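Local coordinates for alpha-1,2-mannosyltransferase (Ktr4), putative (PDB 7BOP), which is a putative fungal glycosyltransferase of GT-A type, modelled here with guanosine-5'-diphosphate and a manganese ion, at residues E78-E81 with D82-T86; E129-K133 with E134-P138; L258-D261 with S262-P265; I322-G325 with L326-A330; N348-S352 with P353-K357. All coordinates share one frame; numbering follows the deposited sequence.

Interaction 1. Residues E78-E81 with D82-T86. With GDP (guanosine-5'-diphosphate), chain H.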
# COMPACT_ATOMS: atom_id res chain seq x y z
N GLU A 78 0.44 -16.32 -14.06
CA GLU A 78 1.87 -16.52 -14.31
C GLU A 78 2.76 -16.20 -13.09
O GLU A 78 3.93 -16.59 -13.07
CB GLU A 78 2.30 -15.69 -15.52
CG GLU A 78 1.69 -16.13 -16.85
CD GLU A 78 0.20 -15.79 -17.04
OE1 GLU A 78 -0.37 -14.95 -16.28
OE2 GLU A 78 -0.42 -16.38 -17.96
N GLU A 79 2.20 -15.50 -12.10
CA GLU A 79 2.92 -15.17 -10.86
C GLU A 79 2.67 -16.17 -9.73
O GLU A 79 3.06 -15.93 -8.58
CB GLU A 79 2.54 -13.75 -10.40
CG GLU A 79 2.91 -12.68 -11.43
CD GLU A 79 2.35 -11.31 -11.10
OE1 GLU A 79 1.14 -11.18 -10.80
OE2 GLU A 79 3.12 -10.34 -11.19
N LEU A 80 2.08 -17.32 -10.05
CA LEU A 80 1.69 -18.31 -9.06
C LEU A 80 2.82 -18.72 -8.13
O LEU A 80 2.65 -18.70 -6.91
CB LEU A 80 1.09 -19.54 -9.75
CG LEU A 80 0.64 -20.71 -8.86
CD1 LEU A 80 -0.32 -20.25 -7.78
CD2 LEU A 80 0.02 -21.79 -9.74
N GLU A 81 3.97 -19.10 -8.68
CA GLU A 81 5.08 -19.56 -7.82
C GLU A 81 5.53 -18.47 -6.82
O GLU A 81 5.77 -18.77 -5.65
CB GLU A 81 6.27 -20.05 -8.65
CG GLU A 81 6.01 -21.32 -9.45
CD GLU A 81 5.67 -22.54 -8.61
OE1 GLU A 81 5.07 -23.49 -9.16
OE2 GLU A 81 5.98 -22.57 -7.39
N ASP A 82 5.62 -17.24 -7.29
CA ASP A 82 5.98 -16.12 -6.40
C ASP A 82 4.88 -15.82 -5.38
O ASP A 82 5.18 -15.48 -4.23
CB ASP A 82 6.30 -14.86 -7.22
CG ASP A 82 7.62 -14.97 -7.97
OD1 ASP A 82 8.50 -15.76 -7.58
OD2 ASP A 82 7.80 -14.23 -8.96
N LEU A 83 3.61 -15.96 -5.79
CA LEU A 83 2.49 -15.84 -4.85
C LEU A 83 2.59 -16.89 -3.74
O LEU A 83 2.46 -16.58 -2.56
CB LEU A 83 1.14 -15.93 -5.57
CG LEU A 83 -0.11 -15.84 -4.69
CD1 LEU A 83 -0.22 -14.48 -4.00
CD2 LEU A 83 -1.36 -16.12 -5.49
N ILE A 84 2.85 -18.14 -4.12
CA ILE A 84 2.98 -19.24 -3.15
C ILE A 84 4.09 -18.95 -2.11
O ILE A 84 3.88 -19.17 -0.92
CB ILE A 84 3.23 -20.61 -3.84
CG1 ILE A 84 2.03 -21.04 -4.72
CG2 ILE A 84 3.58 -21.70 -2.83
CD1 ILE A 84 0.70 -21.18 -4.02
N SER A 85 5.26 -18.46 -2.54
CA SER A 85 6.32 -18.07 -1.60
C SER A 85 5.81 -17.05 -0.58
O SER A 85 6.06 -17.16 0.62
CB SER A 85 7.51 -17.46 -2.35
OG SER A 85 8.12 -18.43 -3.17
N THR A 86 5.09 -16.06 -1.06
CA THR A 86 4.52 -15.03 -0.21
C THR A 86 3.49 -15.58 0.78
O THR A 86 3.53 -15.25 1.96
CB THR A 86 3.89 -13.92 -1.06
OG1 THR A 86 4.93 -13.31 -1.84
CG2 THR A 86 3.18 -12.89 -0.18
PB GDP H . 5.35 -3.23 -8.96
O1B GDP H . 6.61 -3.59 -9.70
O2B GDP H . 5.20 -3.93 -7.60
O3B GDP H . 5.01 -1.75 -8.92
O3A GDP H . 4.22 -3.86 -9.95
PA GDP H . 3.72 -5.40 -9.96
O1A GDP H . 3.99 -6.02 -11.31
O2A GDP H . 4.19 -6.08 -8.65
O5' GDP H . 2.14 -5.08 -9.91
C5' GDP H . 1.51 -4.64 -8.71
C4' GDP H . 0.44 -5.65 -8.28
O4' GDP H . -0.57 -5.72 -9.28
C3' GDP H . 0.95 -7.08 -8.13
O3' GDP H . 0.16 -7.71 -7.12
C2' GDP H . 0.73 -7.70 -9.50
O2' GDP H . 0.53 -9.12 -9.42
C1' GDP H . -0.53 -6.98 -9.97
N9 GDP H . -0.69 -6.69 -11.41
C8 GDP H . -0.01 -5.80 -12.19
N7 GDP H . -0.51 -5.80 -13.45
C5 GDP H . -1.51 -6.70 -13.49
C6 GDP H . -2.46 -7.22 -14.51
O6 GDP H . -2.40 -6.77 -15.66
N1 GDP H . -3.36 -8.15 -14.14
C2 GDP H . -3.43 -8.63 -12.87
N2 GDP H . -4.35 -9.57 -12.54
N3 GDP H . -2.58 -8.21 -11.90
C4 GDP H . -1.63 -7.27 -12.15
O HOH W 1 5.81 -16.81 -10.19

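Interaction 2. Residues E129-K133 with E134-P138. With GDP (guanosine-5'-diphosphate), chain H.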
# COMPACT_ATOMS: atom_id res chain seq x y z
N GLU A 129 -11.77 -14.28 -7.74
CA GLU A 129 -12.66 -13.28 -8.31
C GLU A 129 -12.06 -12.68 -9.57
O GLU A 129 -10.84 -12.55 -9.70
CB GLU A 129 -12.90 -12.15 -7.31
CG GLU A 129 -13.53 -12.59 -6.00
CD GLU A 129 -14.96 -13.06 -6.15
OE1 GLU A 129 -15.66 -12.65 -7.09
OE2 GLU A 129 -15.39 -13.83 -5.27
N GLN A 130 -12.94 -12.32 -10.50
CA GLN A 130 -12.53 -11.64 -11.71
C GLN A 130 -12.91 -10.18 -11.58
O GLN A 130 -13.98 -9.86 -11.07
CB GLN A 130 -13.17 -12.25 -12.94
CG GLN A 130 -12.47 -11.85 -14.23
CD GLN A 130 -13.02 -12.55 -15.45
OE1 GLN A 130 -14.06 -13.19 -15.39
NE2 GLN A 130 -12.31 -12.44 -16.58
N VAL A 131 -12.03 -9.30 -12.05
CA VAL A 131 -12.32 -7.87 -12.07
C VAL A 131 -13.30 -7.61 -13.23
O VAL A 131 -13.01 -8.01 -14.34
CB VAL A 131 -11.04 -7.03 -12.29
CG1 VAL A 131 -11.39 -5.55 -12.41
CG2 VAL A 131 -10.06 -7.27 -11.13
N PRO A 132 -14.44 -6.94 -12.97
CA PRO A 132 -15.35 -6.66 -14.11
C PRO A 132 -14.71 -5.73 -15.15
O PRO A 132 -13.91 -4.86 -14.79
CB PRO A 132 -16.56 -5.98 -13.45
CG PRO A 132 -16.36 -6.03 -11.98
CD PRO A 132 -14.94 -6.43 -11.69
N LYS A 133 -15.09 -5.91 -16.42
CA LYS A 133 -14.58 -5.10 -17.53
C LYS A 133 -14.69 -3.60 -17.25
O LYS A 133 -13.76 -2.85 -17.52
CB LYS A 133 -15.32 -5.41 -18.85
CG LYS A 133 -14.87 -6.69 -19.57
CD LYS A 133 -15.73 -7.91 -19.22
CE LYS A 133 -15.14 -9.21 -19.77
NZ LYS A 133 -14.01 -9.72 -18.94
N GLU A 134 -15.82 -3.19 -16.70
CA GLU A 134 -16.05 -1.77 -16.36
C GLU A 134 -15.11 -1.21 -15.26
O GLU A 134 -14.98 0.00 -15.14
CB GLU A 134 -17.53 -1.51 -16.00
CG GLU A 134 -18.03 -2.15 -14.70
CD GLU A 134 -18.79 -3.46 -14.88
OE1 GLU A 134 -18.49 -4.23 -15.84
OE2 GLU A 134 -19.68 -3.73 -14.04
N HIS A 135 -14.49 -2.09 -14.47
CA HIS A 135 -13.49 -1.70 -13.47
C HIS A 135 -12.05 -1.82 -13.94
O HIS A 135 -11.13 -1.47 -13.20
CB HIS A 135 -13.65 -2.55 -12.20
CG HIS A 135 -14.91 -2.29 -11.44
ND1 HIS A 135 -15.30 -3.07 -10.38
CD2 HIS A 135 -15.86 -1.34 -11.59
CE1 HIS A 135 -16.44 -2.60 -9.89
NE2 HIS A 135 -16.80 -1.56 -10.62
N TRP A 136 -11.84 -2.33 -15.16
CA TRP A 136 -10.51 -2.62 -15.70
C TRP A 136 -10.22 -1.88 -17.00
O TRP A 136 -9.14 -1.31 -17.15
CB TRP A 136 -10.34 -4.12 -15.95
CG TRP A 136 -8.92 -4.52 -16.25
CD1 TRP A 136 -8.42 -4.94 -17.44
CD2 TRP A 136 -7.83 -4.54 -15.32
NE1 TRP A 136 -7.07 -5.22 -17.32
CE2 TRP A 136 -6.69 -4.98 -16.02
CE3 TRP A 136 -7.71 -4.22 -13.96
CZ2 TRP A 136 -5.44 -5.12 -15.41
CZ3 TRP A 136 -6.46 -4.36 -13.35
CH2 TRP A 136 -5.34 -4.80 -14.08
N ASP A 137 -11.16 -1.92 -17.95
CA ASP A 137 -10.99 -1.21 -19.23
C ASP A 137 -10.84 0.29 -18.99
O ASP A 137 -11.48 0.83 -18.09
CB ASP A 137 -12.20 -1.42 -20.16
CG ASP A 137 -12.31 -2.86 -20.67
OD1 ASP A 137 -11.39 -3.67 -20.48
OD2 ASP A 137 -13.36 -3.16 -21.28
N PRO A 138 -10.01 0.97 -19.80
CA PRO A 138 -9.95 2.42 -19.64
C PRO A 138 -11.32 3.04 -19.88
O PRO A 138 -12.05 2.54 -20.73
CB PRO A 138 -8.96 2.86 -20.73
CG PRO A 138 -8.13 1.65 -21.01
CD PRO A 138 -9.04 0.48 -20.80
PB GDP H . 5.35 -3.23 -8.96
O1B GDP H . 6.61 -3.59 -9.70
O2B GDP H . 5.20 -3.93 -7.60
O3B GDP H . 5.01 -1.75 -8.92
O3A GDP H . 4.22 -3.86 -9.95
PA GDP H . 3.72 -5.40 -9.96
O1A GDP H . 3.99 -6.02 -11.31
O2A GDP H . 4.19 -6.08 -8.65
O5' GDP H . 2.14 -5.08 -9.91
C5' GDP H . 1.51 -4.64 -8.71
C4' GDP H . 0.44 -5.65 -8.28
O4' GDP H . -0.57 -5.72 -9.28
C3' GDP H . 0.95 -7.08 -8.13
O3' GDP H . 0.16 -7.71 -7.12
C2' GDP H . 0.73 -7.70 -9.50
O2' GDP H . 0.53 -9.12 -9.42
C1' GDP H . -0.53 -6.98 -9.97
N9 GDP H . -0.69 -6.69 -11.41
C8 GDP H . -0.01 -5.80 -12.19
N7 GDP H . -0.51 -5.80 -13.45
C5 GDP H . -1.51 -6.70 -13.49
C6 GDP H . -2.46 -7.22 -14.51
O6 GDP H . -2.40 -6.77 -15.66
N1 GDP H . -3.36 -8.15 -14.14
C2 GDP H . -3.43 -8.63 -12.87
N2 GDP H . -4.35 -9.57 -12.54
N3 GDP H . -2.58 -8.21 -11.90
C4 GDP H . -1.63 -7.27 -12.15

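Interaction 3. Residues L258-D261 with S262-P265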
# COMPACT_ATOMS: atom_id res chain seq x y z
N LEU A 258 3.12 16.03 2.72
CA LEU A 258 2.76 16.05 1.30
C LEU A 258 3.50 17.14 0.50
O LEU A 258 3.81 16.95 -0.66
CB LEU A 258 1.25 16.22 1.12
CG LEU A 258 0.36 15.08 1.65
CD1 LEU A 258 -1.10 15.45 1.49
CD2 LEU A 258 0.67 13.77 0.95
N THR A 259 3.77 18.28 1.13
CA THR A 259 4.39 19.41 0.44
C THR A 259 5.84 19.64 0.85
O THR A 259 6.42 20.66 0.48
CB THR A 259 3.57 20.71 0.66
OG1 THR A 259 3.50 21.00 2.06
CG2 THR A 259 2.17 20.55 0.08
N ASP A 260 6.44 18.71 1.58
CA ASP A 260 7.80 18.89 2.07
C ASP A 260 8.77 19.05 0.90
O ASP A 260 8.63 18.37 -0.11
CB ASP A 260 8.24 17.70 2.92
CG ASP A 260 9.59 17.92 3.58
OD1 ASP A 260 9.83 19.02 4.12
OD2 ASP A 260 10.43 17.01 3.56
N ASP A 261 9.73 19.96 1.05
CA ASP A 261 10.84 20.10 0.10
C ASP A 261 12.22 20.15 0.79
O ASP A 261 13.20 20.53 0.16
CB ASP A 261 10.62 21.33 -0.80
CG ASP A 261 10.65 22.66 -0.02
OD1 ASP A 261 10.96 22.68 1.18
OD2 ASP A 261 10.36 23.71 -0.63
N SER A 262 12.29 19.76 2.06
CA SER A 262 13.51 19.92 2.86
C SER A 262 14.54 18.81 2.64
O SER A 262 15.72 19.01 2.92
CB SER A 262 13.14 20.04 4.35
OG SER A 262 12.61 18.83 4.84
N LEU A 263 14.12 17.64 2.15
CA LEU A 263 15.04 16.51 1.91
C LEU A 263 15.54 16.43 0.48
O LEU A 263 16.73 16.27 0.25
CB LEU A 263 14.38 15.19 2.27
CG LEU A 263 13.95 14.95 3.71
CD1 LEU A 263 13.59 13.47 3.89
CD2 LEU A 263 15.04 15.36 4.69
N ARG A 264 14.60 16.48 -0.47
CA ARG A 264 14.91 16.34 -1.89
C ARG A 264 14.12 17.40 -2.64
O ARG A 264 13.14 17.09 -3.33
CB ARG A 264 14.60 14.92 -2.37
CG ARG A 264 15.37 13.87 -1.59
CD ARG A 264 15.15 12.47 -2.10
NE ARG A 264 15.81 12.23 -3.38
CZ ARG A 264 15.68 11.12 -4.08
NH1 ARG A 264 14.91 10.12 -3.65
NH2 ARG A 264 16.31 10.99 -5.25
N PRO A 265 14.54 18.68 -2.52
CA PRO A 265 13.76 19.77 -3.13
C PRO A 265 13.54 19.65 -4.64
O PRO A 265 12.53 20.16 -5.13
CB PRO A 265 14.57 21.04 -2.77
CG PRO A 265 15.92 20.56 -2.34
CD PRO A 265 15.70 19.19 -1.75

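Interaction 4. Residues I322-G325 with L326-A330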
# COMPACT_ATOMS: atom_id res chain seq x y z
N ILE A 322 -1.90 10.68 -0.82
CA ILE A 322 -2.47 12.02 -0.87
C ILE A 322 -3.90 12.00 -0.29
O ILE A 322 -4.27 12.87 0.50
CB ILE A 322 -2.46 12.60 -2.30
CG1 ILE A 322 -1.02 12.94 -2.71
CG2 ILE A 322 -3.32 13.84 -2.39
CD1 ILE A 322 -0.83 13.11 -4.20
N GLY A 323 -4.70 11.02 -0.70
CA GLY A 323 -6.07 10.90 -0.18
C GLY A 323 -6.12 10.78 1.33
O GLY A 323 -6.92 11.47 1.98
N LEU A 324 -5.27 9.92 1.89
CA LEU A 324 -5.13 9.78 3.34
C LEU A 324 -4.66 11.07 3.98
O LEU A 324 -5.22 11.51 4.99
CB LEU A 324 -4.15 8.65 3.70
CG LEU A 324 -4.63 7.23 3.37
CD1 LEU A 324 -3.45 6.27 3.29
CD2 LEU A 324 -5.65 6.75 4.40
N GLY A 325 -3.63 11.68 3.39
CA GLY A 325 -3.04 12.90 3.92
C GLY A 325 -3.94 14.12 3.91
O GLY A 325 -3.71 15.04 4.68
N LEU A 326 -4.94 14.14 3.03
CA LEU A 326 -5.89 15.26 2.96
C LEU A 326 -7.23 14.99 3.65
O LEU A 326 -7.83 15.92 4.19
CB LEU A 326 -6.16 15.62 1.50
CG LEU A 326 -4.95 16.10 0.71
CD1 LEU A 326 -5.33 16.24 -0.75
CD2 LEU A 326 -4.42 17.41 1.27
N PHE A 327 -7.69 13.74 3.62
CA PHE A 327 -9.06 13.39 4.03
C PHE A 327 -9.17 12.49 5.26
O PHE A 327 -10.25 12.43 5.86
CB PHE A 327 -9.81 12.79 2.83
CG PHE A 327 -9.64 13.58 1.56
CD1 PHE A 327 -9.90 14.96 1.54
CD2 PHE A 327 -9.18 12.97 0.39
CE1 PHE A 327 -9.71 15.70 0.38
CE2 PHE A 327 -8.99 13.71 -0.78
CZ PHE A 327 -9.26 15.07 -0.78
N ALA A 328 -8.09 11.81 5.65
CA ALA A 328 -8.11 11.00 6.86
C ALA A 328 -7.62 11.79 8.06
O ALA A 328 -7.08 12.90 7.93
CB ALA A 328 -7.26 9.74 6.67
N ASP A 329 -7.84 11.21 9.24
CA ASP A 329 -7.25 11.66 10.48
C ASP A 329 -5.88 11.00 10.58
O ASP A 329 -5.79 9.78 10.70
CB ASP A 329 -8.18 11.22 11.62
CG ASP A 329 -7.71 11.62 13.00
OD1 ASP A 329 -6.58 12.14 13.19
OD2 ASP A 329 -8.51 11.39 13.93
N ALA A 330 -4.81 11.80 10.57
CA ALA A 330 -3.44 11.28 10.62
C ALA A 330 -3.16 10.41 11.85
O ALA A 330 -2.32 9.51 11.79
CB ALA A 330 -2.42 12.41 10.52
O HOH W 2 -4.17 12.80 7.34

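Interaction 5. Residues N348-S352 with P353-K357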
# COMPACT_ATOMS: atom_id res chain seq x y z
N ASN A 348 11.40 -3.24 5.70
CA ASN A 348 11.10 -2.83 7.05
C ASN A 348 11.49 -4.01 7.93
O ASN A 348 10.77 -5.02 7.98
CB ASN A 348 9.63 -2.50 7.22
CG ASN A 348 9.28 -2.15 8.64
OD1 ASN A 348 9.57 -1.05 9.10
ND2 ASN A 348 8.72 -3.09 9.36
N CYS A 349 12.66 -3.93 8.57
CA CYS A 349 13.15 -5.02 9.43
C CYS A 349 13.35 -4.51 10.85
O CYS A 349 14.34 -3.83 11.15
CB CYS A 349 14.43 -5.61 8.86
SG CYS A 349 15.10 -7.00 9.80
N PRO A 350 12.40 -4.84 11.75
CA PRO A 350 12.55 -4.39 13.13
C PRO A 350 13.50 -5.26 13.94
O PRO A 350 13.73 -6.42 13.60
CB PRO A 350 11.13 -4.50 13.68
CG PRO A 350 10.57 -5.67 12.94
CD PRO A 350 11.17 -5.64 11.57
N ASN A 351 14.05 -4.67 14.99
CA ASN A 351 14.85 -5.38 15.98
C ASN A 351 13.92 -6.06 16.98
O ASN A 351 13.47 -5.45 17.96
CB ASN A 351 15.82 -4.42 16.68
CG ASN A 351 16.53 -5.05 17.86
OD1 ASN A 351 16.73 -6.26 17.90
ND2 ASN A 351 16.90 -4.23 18.83
N SER A 352 13.65 -7.33 16.73
CA SER A 352 12.80 -8.14 17.58
C SER A 352 13.22 -9.59 17.48
O SER A 352 13.51 -10.07 16.39
CB SER A 352 11.34 -7.99 17.15
OG SER A 352 10.53 -9.04 17.67
N PRO A 353 13.19 -10.33 18.62
CA PRO A 353 13.44 -11.76 18.56
C PRO A 353 12.35 -12.57 17.83
O PRO A 353 12.54 -13.74 17.56
CB PRO A 353 13.52 -12.17 20.03
CG PRO A 353 12.71 -11.16 20.76
CD PRO A 353 12.80 -9.89 19.98
N LYS A 354 11.22 -11.94 17.49
CA LYS A 354 10.22 -12.60 16.63
C LYS A 354 10.60 -12.68 15.15
O LYS A 354 9.91 -13.35 14.38
CB LYS A 354 8.88 -11.91 16.80
CG LYS A 354 8.36 -12.03 18.22
CD LYS A 354 7.03 -11.35 18.42
CE LYS A 354 6.58 -11.49 19.86
NZ LYS A 354 5.10 -11.44 19.96
N CYS A 355 11.67 -11.99 14.75
CA CYS A 355 12.08 -11.89 13.36
C CYS A 355 13.26 -12.79 13.07
O CYS A 355 14.04 -13.09 13.96
CB CYS A 355 12.47 -10.45 13.03
SG CYS A 355 11.20 -9.27 13.52
N SER A 356 13.39 -13.20 11.83
CA SER A 356 14.63 -13.80 11.35
C SER A 356 14.82 -13.51 9.87
O SER A 356 13.87 -13.12 9.18
CB SER A 356 14.61 -15.31 11.61
OG SER A 356 13.55 -15.90 10.90
N LYS A 357 16.06 -13.66 9.40
CA LYS A 357 16.45 -13.54 7.99
C LYS A 357 16.37 -12.13 7.38
O LYS A 357 16.35 -11.99 6.16
CB LYS A 357 15.67 -14.53 7.11
CG LYS A 357 15.85 -15.98 7.53
CD LYS A 357 15.20 -16.95 6.54
CE LYS A 357 15.77 -18.36 6.65
NZ LYS A 357 15.18 -19.28 5.64
O HOH W 3 15.86 -11.89 15.51

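Interaction 1. Residues E78-E81 with D82-T86
The first turn of helix 80-98, where Glu79 and Leu80 meet Leu83 and Ile84, borders the GDP pocket and belongs to the beta-alpha-beta unit formed with strands 69-74 and 102-106. Glu79 holds the N-cap position. Its carbonyl opens the helical bonding: Leu83 N donates to Glu79 O over 2.8 Å with an N-H...O angle of 163°. Ile84 N follows with a 2.9 Å bond to Leu80 O, and Ser85 N reaches Glu81 O at 3.2 Å. The hydroxyl OG of Ser85 adds a weak bond to that same Glu81 O. At the start of the turn a water accepts from Asp82 N at 2.9 Å and donates a weak bond to Glu78 O. On the inner side Leu80 and Ile84 run side by side, CD1 of Leu80 lying 3.9 Å from CG1 of Ile84. Together with Leu83 they pack on helix 112-119, where Phe114 receives Leu80 and Leu83. Glu81 bends away at chi2 to form a salt bridge from OE1 to Arg117 on that helix. Glu79 turns to the ligand instead: beyond CG the chain is extended (chi2 171°), which carries the carboxylate away from the helix to the ribose. There O2' of GDP donates to Glu79 OE1 over 2.6 Å, while OE2 forms a salt bridge with Arg76. With one oxygen given to a hydroxyl and the other to a guanidinium, the carboxylate is probably restrained in its rotation, and the ribose is tied to the very residue whose carbonyl starts the helix.

Interaction 2. Residues E129-K133 with E134-P138
Val131 and Trp136 both place CG1 or CG opposite the backbone N (chi1 176° and -169°), so that the two side chains cross at about a right angle, with Val131 CG1 4.0 Å from Trp136 CB. The contact is the bend between strand 126-130, which runs parallel to strand 102-106 in the mixed sheet of this GT-A fold, and the short, weakly bonded helix 133-136. Lys133 O takes two backbone donors there: Asp137 N lies 2.8 Å from Lys133 O, with an N-H...O angle of 161°, and Trp136 N lies 3.1 Å from the same oxygen. His135 N bonds to Pro132 O at 2.8 Å, one residue earlier. Pro132 touches two residues of the turn: its CG comes 3.5 Å from ND1 of His135, meeting the imidazole obliquely, while CB lies 3.5 Å from OE1 of Glu134, whose chain folds back at chi2. Val131 CG1 also touches His135 CB at 3.8 Å. Helix 165-177 covers this side, with Trp173 against Val131 and Trp136 and Met177 against His135. Val131 packs at the base of the Trp136 side chain, and the far end of the indole reaches the guanine, whose O6 sits at the ring edge, near its plane, 3.5 Å from Trp136 CZ2.

Interaction 3. Residues L258-D261 with S262-P265
Asp260 OD1 is gripped twice by Ser262: the hydroxyl OG donates over 2.9 Å to the syn lone pair of OD1, and the backbone N of Ser262 adds a weak bond of 3.3 Å. A side-chain oxygen that accepts from the N-H two residues on makes an Asx turn, here a loose one strengthened by the serine hydroxyl. It shapes the loop between helices 255-258 and 265-270. Two torsions set up the grip. Asp260 holds CG away from its own N (chi1 -173°), directing the carboxylate along the chain toward Ser262, and Ser262 keeps OG between its N and its carbonyl carbon (chi1 67°), which turns the hydroxyl back toward the aspartate. The carboxylate is buried, and partners beyond the loop complete its surroundings: Ser378 OG bonds to OD2 and His382 NE2 bonds weakly to OD1, both residues on helix 376-382 near the C-terminus. Asp260 O is held in turn by Thr268 OG1 from helix 265-270. The loop is thereby joined to two helices through a single residue. Next in the chain, Leu263 brings CG to 4.1 Å from Asp260 OD2, so that an apolar group borders one oxygen of the acid. Arg264, at the N-cap position of helix 265-270, sends its guanidinium to a salt bridge with Glu373 and a cation-pi contact with Phe225. Where the helix begins, Pro265 lies against the carbonyl of the residue four back: Asp261 O is 3.3 Å from Pro265 CB and 3.4 Å from its CD.

Interaction 4. Residues I322-G325 with L326-A330
Leu326 begins the last turn of helix 316-327 by donating its N to Ile322 O at 2.9 Å, with a weak second bond to Gly323 O at 3.5 Å. Its side chain runs alongside that of Ile322, the methyls Leu326 CD1 and Ile322 CG2 being 3.5 Å apart. Phe327 follows with its N bonded to Gly323 O over 2.9 Å. The ring lies obliquely beside the same glycine, CD2 of Phe327 3.1 Å from Gly323 O, and one ring face rests on the preceding leucine, with Leu326 CB 3.6 Å above its centre. Ala328 is the first residue to leave helical angles, yet its N still reaches Leu324 O at 3.0 Å, and its CB lies 4.1 Å from Leu324 CD2. A water sits near both Leu324 O and Ala328 O where the chain turns out of the helix. Asp329 then takes Asn252 ND2 and Ala331 N on OD1. The turn is buried among helices: Ile322 and Leu326 pack on helix 234-244 and on helix 255-258, while Leu324, Phe327 and Ala328 touch Phe290 of helix 288-292, and after Ala330 the chain runs on to strand 333-335 of the mixed sheet.

Interaction 5. Residues N348-S352 with P353-K357
The loop that brings Pro350 and Ser352 against Cys355 sets out from Asn348, the last residue of strand 346-348, and passes Cys349, which is joined by a disulfide to Cys358. Pro350 makes the first crossing: its CG lies 3.7 Å from SG of Cys355, so the proline ring packs on the sulfur that continues as a disulfide to Cys201. Ser352 is the first residue of a type I beta turn that ends at Cys355. Its carbonyl closes the turn, with Cys355 N donating to Ser352 O over 3.1 Å, and a water bridges the mouth, donating to Ser352 O at 3.1 Å and to Cys355 O at 2.7 Å. The side chain adds an ST turn inside the first. With OG opposite the backbone N (chi1 162°), the hydroxyl comes beside its own carbonyl and accepts from Lys354 N over 3.0 Å at an N-H...O angle of 156°. Two acceptors of one serine thus hold two successive N-H groups. Lys354 CB also lies 3.4 Å from Ser352 OG, and Ser352 CB approaches Cys355 SG to 3.9 Å, so both Pro350 and Ser352 touch the sulfur, from directions roughly at right angles. Lys354 itself extends to a salt bridge with Asp204. The turn lies at the surface beyond the three-stranded antiparallel sheet 198-199, 341-343 and 346-348: it leaves one outer strand, and the Cys355-Cys201 disulfide ties it back to the chain just past the other.

In the fold
Along the chain the five contacts follow one another without overlap. Interactions 1 and 2, with centres about 22 Å apart, lie at the GDP pocket: helix 80-98 joins strands 69-74 and 102-106, and strand 126-130 lies next to 102-106. GDP is met at the ribose by Glu79 of interaction 1 and at the guanine by Trp136 of interaction 2, while interactions 3 to 5 do not contact it. Interactions 3 and 4 lie across the chain's centre from interaction 1. They touch through Leu258, whose methyls pack on Ile322, Gly325 and Leu326 and so join helices 255-258 and 316-327. Interaction 5, a disulfide-tied surface loop, is about 38 Å from interaction 2, centre to centre.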